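Local coordinates for methyltransferase (Streptococcus mutans, PDB 2B78), which probably transfers a methyl group from S-adenosyl-L-methionine to RNA, pairing a PUA-like domain with a Rossmann-type methyltransferase domain, at residues 309-312 against 313-317; 134-137 against 138-142; 361-364 against 365-368; 7-10 against 11-15. One frame throughout, in Å; residues are numbered along the deposited sequence.

Interaction 1: residues 309-312 against 313-317; sequences DYHK and LIRQG
Helix 306-319 of the Rossmann-like methyltransferase domain brings Tyr310 against Leu313 and Ile314 on its buried side and, separately, His311 against Arg315. Leu313 CD1 sits over one face of the Tyr310 ring as a CH-pi contact, 4.3 Å from the ring centroid, while Ile314 CG1 meets the ring edge at CE2, 4.0 Å away. Tyr310 OH is hydrogen-bonded to Ser330 O, which fixes the far end of the ring. The helix is kinked at His311 and Lys312, whose N atoms lack the usual i to i+4 bond to the turn before; Tyr310 O accepts from Leu313 N at 2.9 Å and, weakly, from Ile314 N at 3.3 Å. The next bond, Arg315 N to His311 O at 3.0 Å, is of normal strength. Leu313 also packs on Phe273 and Phe276 of helix 272-281, beside Val272, which binds S-adenosyl-L-homocysteine. With chi1 of 69°, the His311 ring runs alongside the Arg315 chain, which bends at chi3 to turn its guanidinium back. The two planes stand 75° apart, with His311 CD2 at the guanidinium edge; its 3.0 Å to Arg315 NH1 is tighter than normal packing, so the exact value is doubtful.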
loop_
_atom_site.group_PDB
_atom_site.type_symbol
_atom_site.label_atom_id
_atom_site.label_comp_id
_atom_site.label_asym_id
_atom_site.label_seq_id
_atom_site.Cartn_x
_atom_site.Cartn_y
_atom_site.Cartn_z
ATOM N N ASP A 309 14.634 7.054 11.425
ATOM C CA ASP A 309 15.742 6.102 11.367
ATOM C C ASP A 309 16.046 5.418 10.039
ATOM O O ASP A 309 16.926 4.553 9.978
ATOM C CB ASP A 309 15.541 5.012 12.426
ATOM C CG ASP A 309 15.266 5.572 13.804
ATOM O OD1 ASP A 309 15.825 6.635 14.138
ATOM O OD2 ASP A 309 14.498 4.933 14.560
ATOM N N TYR A 310 15.349 5.780 8.972
ATOM C CA TYR A 310 15.623 5.116 7.703
ATOM C C TYR A 310 17.103 5.216 7.306
ATOM O O TYR A 310 17.666 4.264 6.752
ATOM C CB TYR A 310 14.737 5.688 6.590
ATOM C CG TYR A 310 14.470 4.690 5.477
ATOM C CD1 TYR A 310 13.286 3.946 5.444
ATOM C CD2 TYR A 310 15.425 4.449 4.495
ATOM C CE1 TYR A 310 13.067 2.981 4.447
ATOM C CE2 TYR A 310 15.219 3.491 3.504
ATOM C CZ TYR A 310 14.042 2.764 3.486
ATOM O OH TYR A 310 13.850 1.821 2.504
ATOM N N HIS A 311 17.747 6.342 7.608
ATOM C CA HIS A 311 19.155 6.519 7.238
ATOM C C HIS A 311 20.044 5.424 7.811
ATOM O O HIS A 311 21.108 5.123 7.263
ATOM C CB HIS A 311 19.683 7.897 7.683
ATOM C CG HIS A 311 19.803 8.060 9.173
ATOM N ND1 HIS A 311 18.712 8.243 9.996
ATOM C CD2 HIS A 311 20.887 8.033 9.986
ATOM C CE1 HIS A 311 19.118 8.320 11.252
ATOM N NE2 HIS A 311 20.433 8.195 11.273
ATOM N N LYS A 312 19.612 4.818 8.910
ATOM C CA LYS A 312 20.400 3.760 9.534
ATOM C C LYS A 312 20.357 2.479 8.710
ATOM O O LYS A 312 21.339 1.731 8.659
ATOM C CB LYS A 312 19.874 3.483 10.938
ATOM C CG LYS A 312 20.080 4.637 11.905
ATOM C CD LYS A 312 19.475 4.312 13.262
ATOM C CE LYS A 312 20.149 3.103 13.881
ATOM N NZ LYS A 312 19.669 2.876 15.271
ATOM N N LEU A 313 19.218 2.217 8.069
ATOM C CA LEU A 313 19.081 1.015 7.250
ATOM C C LEU A 313 19.992 1.139 6.032
ATOM O O LEU A 313 20.649 0.180 5.631
ATOM C CB LEU A 313 17.631 0.840 6.794
ATOM C CG LEU A 313 16.607 0.776 7.924
ATOM C CD1 LEU A 313 15.204 0.653 7.327
ATOM C CD2 LEU A 313 16.915 -0.399 8.847
ATOM N N ILE A 314 20.026 2.330 5.449
ATOM C CA ILE A 314 20.864 2.590 4.290
ATOM C C ILE A 314 22.345 2.515 4.652
ATOM O O ILE A 314 23.135 1.892 3.939
ATOM C CB ILE A 314 20.560 3.988 3.702
ATOM C CG1 ILE A 314 19.150 4.002 3.099
ATOM C CG2 ILE A 314 21.598 4.353 2.648
ATOM C CD1 ILE A 314 19.002 3.149 1.835
ATOM N N ARG A 315 22.714 3.140 5.768
ATOM C CA ARG A 315 24.103 3.157 6.225
ATOM C C ARG A 315 24.624 1.753 6.476
ATOM O O ARG A 315 25.671 1.362 5.952
ATOM C CB ARG A 315 24.241 3.986 7.506
ATOM C CG ARG A 315 25.688 4.111 8.030
ATOM C CD ARG A 315 25.792 5.020 9.257
ATOM N NE ARG A 315 25.349 6.384 8.973
ATOM C CZ ARG A 315 24.146 6.865 9.271
ATOM N NH1 ARG A 315 23.240 6.097 9.877
ATOM N NH2 ARG A 315 23.842 8.116 8.950
ATOM N N GLN A 316 23.897 0.995 7.285
ATOM C CA GLN A 316 24.319 -0.357 7.599
ATOM C C GLN A 316 24.205 -1.307 6.409
ATOM O O GLN A 316 25.006 -2.233 6.271
ATOM C CB GLN A 316 23.542 -0.853 8.817
ATOM C CG GLN A 316 23.933 -0.067 10.074
ATOM C CD GLN A 316 23.404 -0.679 11.355
ATOM O OE1 GLN A 316 23.399 -1.903 11.513
ATOM N NE2 GLN A 316 22.973 0.169 12.286
ATOM N N GLY A 317 23.232 -1.067 5.538
ATOM C CA GLY A 317 23.093 -1.900 4.358
ATOM C C GLY A 317 24.300 -1.730 3.451
ATOM O O GLY A 317 24.813 -2.698 2.879
#

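Interaction 2: residues 134-137 against 138-142; sequences EIVA and AFRQV
Glu134 joins Ala138 through the backbone, its carbonyl O accepting from Ala138 N at 2.9 Å, and the same oxygen rests 3.4 Å from Ala138 CB. The methyl group is thus packed close to the carbonyls of the preceding turn, while beyond it Phe74 and Ile75 of helix 71-83 cover the residue. Ile135 follows with a bond from Phe139 N to its O at 3.0 Å; its side chain leaves the contact for Phe74 and Trp123. These residues make up most of helix 132-142, an alpha-helix packed against helix 71-83 and strand 118-123 of a five-stranded mixed sheet, well away from the cofactor-binding residues. Phe139, its CG anti to the backbone N (chi1 -179°), sends its ring to that sheet, where it meets Phe121 edge-to-face; it also meets Phe78 of helix 71-83 edge-to-face and stacks on Tyr143. Val136 has the one side-chain meeting across the segments: its CG1 touches Arg140 CD at 4.1 Å, the two chains crossing at a slant. In the backbone, Arg140 N bonds to Val136 O at 2.8 Å, and Arg140 CG lies 3.4 Å from that oxygen. Arg140 then bends at chi3 and forms a cation-pi contact with Tyr166, which also touches Val136. Ala137 is held more loosely, its O taking a weak bond from Gln141 N at 3.4 Å.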
loop_
_atom_site.group_PDB
_atom_site.type_symbol
_atom_site.label_atom_id
_atom_site.label_comp_id
_atom_site.label_asym_id
_atom_site.label_seq_id
_atom_site.Cartn_x
_atom_site.Cartn_y
_atom_site.Cartn_z
ATOM N N GLU A 134 -25.115 0.147 2.742
ATOM C CA GLU A 134 -25.488 0.719 1.454
ATOM C C GLU A 134 -24.299 0.677 0.499
ATOM O O GLU A 134 -24.460 0.404 -0.685
ATOM C CB GLU A 134 -25.997 2.147 1.632
ATOM C CG GLU A 134 -25.171 2.991 2.572
ATOM C CD GLU A 134 -25.880 4.273 2.958
ATOM O OE1 GLU A 134 -26.066 5.139 2.073
ATOM O OE2 GLU A 134 -26.257 4.406 4.147
ATOM N N ILE A 135 -23.101 0.927 1.018
ATOM C CA ILE A 135 -21.908 0.874 0.184
ATOM C C ILE A 135 -21.759 -0.524 -0.422
ATOM O O ILE A 135 -21.550 -0.672 -1.622
ATOM C CB ILE A 135 -20.627 1.184 1.007
ATOM C CG1 ILE A 135 -20.640 2.648 1.454
ATOM C CG2 ILE A 135 -19.373 0.874 0.167
ATOM C CD1 ILE A 135 -19.412 3.065 2.251
ATOM N N VAL A 136 -21.860 -1.554 0.414
ATOM C CA VAL A 136 -21.717 -2.923 -0.063
ATOM C C VAL A 136 -22.829 -3.282 -1.043
ATOM O O VAL A 136 -22.575 -3.883 -2.085
ATOM C CB VAL A 136 -21.711 -3.922 1.121
ATOM C CG1 VAL A 136 -21.622 -5.339 0.605
ATOM C CG2 VAL A 136 -20.531 -3.638 2.033
ATOM N N ALA A 137 -24.059 -2.901 -0.707
ATOM C CA ALA A 137 -25.210 -3.165 -1.559
ATOM C C ALA A 137 -24.959 -2.603 -2.962
ATOM O O ALA A 137 -25.213 -3.270 -3.970
ATOM C CB ALA A 137 -26.462 -2.528 -0.948
ATOM N N ALA A 138 -24.456 -1.372 -3.015
ATOM C CA ALA A 138 -24.148 -0.717 -4.281
ATOM C C ALA A 138 -23.043 -1.459 -5.020
ATOM O O ALA A 138 -23.094 -1.604 -6.247
ATOM C CB ALA A 138 -23.714 0.724 -4.031
ATOM N N PHE A 139 -22.037 -1.923 -4.281
ATOM C CA PHE A 139 -20.922 -2.647 -4.897
ATOM C C PHE A 139 -21.385 -3.964 -5.517
ATOM O O PHE A 139 -21.017 -4.291 -6.650
ATOM C CB PHE A 139 -19.817 -2.945 -3.870
ATOM C CG PHE A 139 -18.623 -3.660 -4.458
ATOM C CD1 PHE A 139 -17.577 -2.943 -5.029
ATOM C CD2 PHE A 139 -18.567 -5.051 -4.479
ATOM C CE1 PHE A 139 -16.490 -3.603 -5.614
ATOM C CE2 PHE A 139 -17.494 -5.719 -5.058
ATOM C CZ PHE A 139 -16.450 -4.991 -5.629
ATOM N N ARG A 140 -22.190 -4.722 -4.776
ATOM C CA ARG A 140 -22.662 -5.999 -5.283
ATOM C C ARG A 140 -23.452 -5.866 -6.577
ATOM O O ARG A 140 -23.457 -6.781 -7.394
ATOM C CB ARG A 140 -23.488 -6.730 -4.222
ATOM C CG ARG A 140 -22.659 -7.141 -3.015
ATOM C CD ARG A 140 -23.474 -7.908 -1.982
ATOM N NE ARG A 140 -23.682 -9.311 -2.342
ATOM C CZ ARG A 140 -24.366 -10.177 -1.596
ATOM N NH1 ARG A 140 -24.910 -9.779 -0.452
ATOM N NH2 ARG A 140 -24.503 -11.441 -1.983
ATOM N N GLN A 141 -24.114 -4.734 -6.785
ATOM C CA GLN A 141 -24.863 -4.572 -8.029
ATOM C C GLN A 141 -23.904 -4.338 -9.197
ATOM O O GLN A 141 -24.087 -4.878 -10.291
ATOM C CB GLN A 141 -25.847 -3.401 -7.946
ATOM C CG GLN A 141 -26.580 -3.180 -9.264
ATOM C CD GLN A 141 -27.595 -2.053 -9.229
ATOM O OE1 GLN A 141 -28.457 -2.007 -8.358
ATOM N NE2 GLN A 141 -27.511 -1.150 -10.201
ATOM N N VAL A 142 -22.871 -3.538 -8.957
ATOM C CA VAL A 142 -21.895 -3.219 -9.992
ATOM C C VAL A 142 -20.951 -4.384 -10.296
ATOM O O VAL A 142 -20.565 -4.592 -11.450
ATOM C CB VAL A 142 -21.083 -1.965 -9.590
ATOM C CG1 VAL A 142 -20.017 -1.652 -10.646
ATOM C CG2 VAL A 142 -22.035 -0.783 -9.416
#

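Interaction 3: residues 361-364 against 365-368; sequences QLPS and DFAV
Phe366 belongs to two overlapping tight turns: its N closes a type I beta turn on Pro363 O at 2.9 Å, and the residue is itself the centre of an inverse gamma turn, in which Ala367 N makes a weak bond to Asp365 O. The beta-turn bond is bent, 135° at the hydrogen, and its donor stands above the carbonyl plane. Pro363 CG is 3.9 Å from Phe366 CD2, the side chains lying side by side and pointing the same way. Asp365 carries its carboxylate back across the proline: with chi1 at 54°, CG lies between the backbone N and C, and OD1 comes 3.3 Å from Pro363 CG. The same oxygen is at the edge of the Phe366 ring, in its plane. These turns lie in the long connection between strands 355-360 and 379-384 of the Rossmann-like sheet, where Asp365 links separate parts of the chain: OD1 makes a salt bridge with Arg200, and OD2 accepts from Arg98 N of strand 96-101. Leu362 also packs here: its CD2 is 4.0 Å from Phe366 CB, the two side chains crossing at about a right angle, and its CD1 touches Val368 CG1 at 3.8 Å.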
loop_
_atom_site.group_PDB
_atom_site.type_symbol
_atom_site.label_atom_id
_atom_site.label_comp_id
_atom_site.label_asym_id
_atom_site.label_seq_id
_atom_site.Cartn_x
_atom_site.Cartn_y
_atom_site.Cartn_z
ATOM N N GLN A 361 6.298 4.604 -7.879
ATOM C CA GLN A 361 5.309 4.875 -6.851
ATOM C C GLN A 361 4.074 4.031 -7.129
ATOM O O GLN A 361 4.174 3.008 -7.808
ATOM C CB GLN A 361 4.992 6.374 -6.791
ATOM C CG GLN A 361 6.241 7.215 -6.468
ATOM C CD GLN A 361 5.928 8.590 -5.907
ATOM O OE1 GLN A 361 5.485 8.727 -4.760
ATOM N NE2 GLN A 361 6.158 9.619 -6.711
ATOM N N LEU A 362 2.922 4.439 -6.619
ATOM C CA LEU A 362 1.716 3.635 -6.795
ATOM C C LEU A 362 1.331 3.323 -8.229
ATOM O O LEU A 362 1.408 4.180 -9.117
ATOM C CB LEU A 362 0.521 4.291 -6.090
ATOM C CG LEU A 362 0.576 4.385 -4.560
ATOM C CD1 LEU A 362 -0.651 5.118 -4.085
ATOM C CD2 LEU A 362 0.659 2.992 -3.919
ATOM N N PRO A 363 0.928 2.068 -8.475
ATOM C CA PRO A 363 0.510 1.611 -9.802
ATOM C C PRO A 363 -0.917 2.123 -10.045
ATOM O O PRO A 363 -1.630 2.459 -9.091
ATOM C CB PRO A 363 0.632 0.091 -9.688
ATOM C CG PRO A 363 0.302 -0.154 -8.253
ATOM C CD PRO A 363 1.085 0.928 -7.553
ATOM N N SER A 364 -1.324 2.197 -11.313
ATOM C CA SER A 364 -2.633 2.735 -11.696
ATOM C C SER A 364 -3.880 2.248 -10.959
ATOM O O SER A 364 -4.867 2.998 -10.848
ATOM C CB SER A 364 -2.844 2.539 -13.195
ATOM O OG SER A 364 -2.914 1.162 -13.497
ATOM N N ASP A 365 -3.866 1.010 -10.473
ATOM C CA ASP A 365 -5.031 0.501 -9.754
ATOM C C ASP A 365 -5.131 1.135 -8.376
ATOM O O ASP A 365 -6.222 1.277 -7.829
ATOM C CB ASP A 365 -5.015 -1.034 -9.671
ATOM C CG ASP A 365 -3.737 -1.589 -9.084
ATOM O OD1 ASP A 365 -2.654 -1.058 -9.397
ATOM O OD2 ASP A 365 -3.821 -2.587 -8.330
ATOM N N PHE A 366 -3.994 1.508 -7.802
ATOM C CA PHE A 366 -4.011 2.197 -6.515
ATOM C C PHE A 366 -4.092 3.665 -6.932
ATOM O O PHE A 366 -3.146 4.437 -6.752
ATOM C CB PHE A 366 -2.722 1.910 -5.737
ATOM C CG PHE A 366 -2.737 0.589 -5.007
ATOM C CD1 PHE A 366 -2.918 0.551 -3.627
ATOM C CD2 PHE A 366 -2.582 -0.611 -5.698
ATOM C CE1 PHE A 366 -2.943 -0.664 -2.945
ATOM C CE2 PHE A 366 -2.606 -1.835 -5.028
ATOM C CZ PHE A 366 -2.787 -1.859 -3.645
ATOM N N ALA A 367 -5.231 4.021 -7.527
ATOM C CA ALA A 367 -5.481 5.364 -8.042
ATOM C C ALA A 367 -5.136 6.490 -7.089
ATOM O O ALA A 367 -5.506 6.485 -5.912
ATOM C CB ALA A 367 -6.945 5.497 -8.494
ATOM N N VAL A 368 -4.413 7.470 -7.609
ATOM C CA VAL A 368 -4.045 8.612 -6.799
ATOM C C VAL A 368 -4.889 9.804 -7.227
ATOM O O VAL A 368 -5.377 9.861 -8.355
ATOM C CB VAL A 368 -2.560 8.973 -6.987
ATOM C CG1 VAL A 368 -1.674 7.840 -6.481
ATOM C CG2 VAL A 368 -2.281 9.245 -8.457
#

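Interaction 4: residues 7-10 against 11-15; sequences GSFA and EKKLK
Gly7 and Glu11 start a run of four consecutive i to i+4 bonds: Glu11 N to Gly7 O at 2.9 Å, then Lys12 N to Ser8 O, Lys13 N to Phe9 O and Leu14 N to Ala10 O, all between 152° and 166° at the hydrogen. Gly7 occupies the N-cap position, so this is the regular first part of helix 8-16 in the PUA-like domain. The side-chain contact centres on Phe9, whose ring receives the aliphatic parts of two lysines. Lys12 CD comes to Phe9 CD1 at 3.9 Å, and Lys13 CD to Phe9 CE2 at 3.8 Å, both approaching obliquely. The two reach the ring by different routes. Lys12 has its CG between the backbone N and the carbonyl carbon (chi1 61°), which presses CG to within 3.1 Å of Phe9 O, and the chain then folds at chi3 and chi4. Lys13 turns its CG away from its own carbonyl carbon and bends once, at chi3. The ammonium of Lys13 is occupied by a salt bridge to Asp25, a residue that also touches Phe9; that of Lys12 lies near the like charge of Arg16. One turn round the helix, Glu11 OE2 and Lys15 NZ form a weak salt bridge at 3.3 Å. Phe9 is exposed, whereas the face bearing Ala10 and Leu14 is buried: both pack on Tyr26, and Leu14 joins Glu11 against Leu46 of strand 45-54.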
loop_
_atom_site.group_PDB
_atom_site.type_symbol
_atom_site.label_atom_id
_atom_site.label_comp_id
_atom_site.label_asym_id
_atom_site.label_seq_id
_atom_site.Cartn_x
_atom_site.Cartn_y
_atom_site.Cartn_z
ATOM N N GLY A 7 -11.543 27.812 6.563
ATOM C CA GLY A 7 -10.514 28.832 6.460
ATOM C C GLY A 7 -10.022 29.039 5.042
ATOM O O GLY A 7 -10.327 28.252 4.142
ATOM N N SER A 8 -9.249 30.102 4.840
ATOM C CA SER A 8 -8.720 30.417 3.526
ATOM C C SER A 8 -7.932 29.251 2.929
ATOM O O SER A 8 -8.161 28.861 1.781
ATOM C CB SER A 8 -7.831 31.663 3.610
ATOM O OG SER A 8 -7.408 32.060 2.315
ATOM N N PHE A 9 -7.007 28.690 3.706
ATOM C CA PHE A 9 -6.193 27.577 3.221
ATOM C C PHE A 9 -7.057 26.370 2.854
ATOM O O PHE A 9 -6.883 25.772 1.793
ATOM C CB PHE A 9 -5.167 27.159 4.281
ATOM C CG PHE A 9 -3.911 26.572 3.700
ATOM C CD1 PHE A 9 -2.983 27.390 3.059
ATOM C CD2 PHE A 9 -3.665 25.205 3.768
ATOM C CE1 PHE A 9 -1.829 26.851 2.491
ATOM C CE2 PHE A 9 -2.516 24.654 3.206
ATOM C CZ PHE A 9 -1.595 25.480 2.564
ATOM N N ALA A 10 -7.974 26.000 3.739
ATOM C CA ALA A 10 -8.857 24.870 3.474
ATOM C C ALA A 10 -9.605 25.110 2.167
ATOM O O ALA A 10 -9.794 24.193 1.367
ATOM C CB ALA A 10 -9.848 24.700 4.628
ATOM N N GLU A 11 -10.014 26.355 1.954
ATOM C CA GLU A 11 -10.754 26.752 0.757
ATOM C C GLU A 11 -9.978 26.540 -0.547
ATOM O O GLU A 11 -10.457 25.866 -1.457
ATOM C CB GLU A 11 -11.157 28.228 0.869
ATOM C CG GLU A 11 -12.150 28.679 -0.184
ATOM C CD GLU A 11 -12.421 30.172 -0.139
ATOM O OE1 GLU A 11 -12.551 30.722 0.973
ATOM O OE2 GLU A 11 -12.512 30.794 -1.219
ATOM N N LYS A 12 -8.785 27.118 -0.646
ATOM C CA LYS A 12 -7.997 26.973 -1.863
ATOM C C LYS A 12 -7.755 25.502 -2.192
ATOM O O LYS A 12 -7.782 25.109 -3.356
ATOM C CB LYS A 12 -6.661 27.730 -1.744
ATOM C CG LYS A 12 -5.748 27.256 -0.627
ATOM C CD LYS A 12 -4.606 28.244 -0.360
ATOM C CE LYS A 12 -3.316 27.907 -1.111
ATOM N NZ LYS A 12 -3.375 28.065 -2.594
ATOM N N LYS A 13 -7.533 24.681 -1.172
ATOM C CA LYS A 13 -7.304 23.261 -1.414
ATOM C C LYS A 13 -8.561 22.616 -1.982
ATOM O O LYS A 13 -8.494 21.873 -2.963
ATOM C CB LYS A 13 -6.873 22.562 -0.124
ATOM C CG LYS A 13 -5.469 22.948 0.315
ATOM C CD LYS A 13 -5.106 22.397 1.684
ATOM C CE LYS A 13 -4.835 20.905 1.641
ATOM N NZ LYS A 13 -4.316 20.415 2.950
ATOM N N LEU A 14 -9.706 22.907 -1.373
ATOM C CA LEU A 14 -10.971 22.359 -1.850
ATOM C C LEU A 14 -11.186 22.747 -3.302
ATOM O O LEU A 14 -11.505 21.899 -4.133
ATOM C CB LEU A 14 -12.144 22.870 -1.004
ATOM C CG LEU A 14 -12.359 22.192 0.348
ATOM C CD1 LEU A 14 -13.413 22.947 1.155
ATOM C CD2 LEU A 14 -12.779 20.740 0.115
ATOM N N LYS A 15 -10.999 24.026 -3.613
ATOM C CA LYS A 15 -11.185 24.496 -4.981
ATOM C C LYS A 15 -10.174 23.892 -5.953
ATOM O O LYS A 15 -10.448 23.782 -7.143
ATOM C CB LYS A 15 -11.117 26.029 -5.037
ATOM C CG LYS A 15 -12.249 26.721 -4.283
ATOM C CD LYS A 15 -12.315 28.225 -4.560
ATOM C CE LYS A 15 -11.082 28.968 -4.064
ATOM N NZ LYS A 15 -11.203 30.447 -4.261
#

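In the fold
The four contacts are each local, yet they sample the separate parts of the chain. Interaction 4 belongs to the PUA-like domain and interaction 2 to the helical layer beside the middle sheet, their centres about 32 Å apart. Interaction 1 lies in the methyltransferase domain, with its centre about 45 Å from that of interaction 2 across the chain's centre. It is the contact nearest the cofactor pocket, the Leu313 side chain being about 4 Å from that of Val272. Interaction 3 is the most central, about 9 Å from the middle of the chain, and its nearest atoms are about 12 to 13 Å from each of the others.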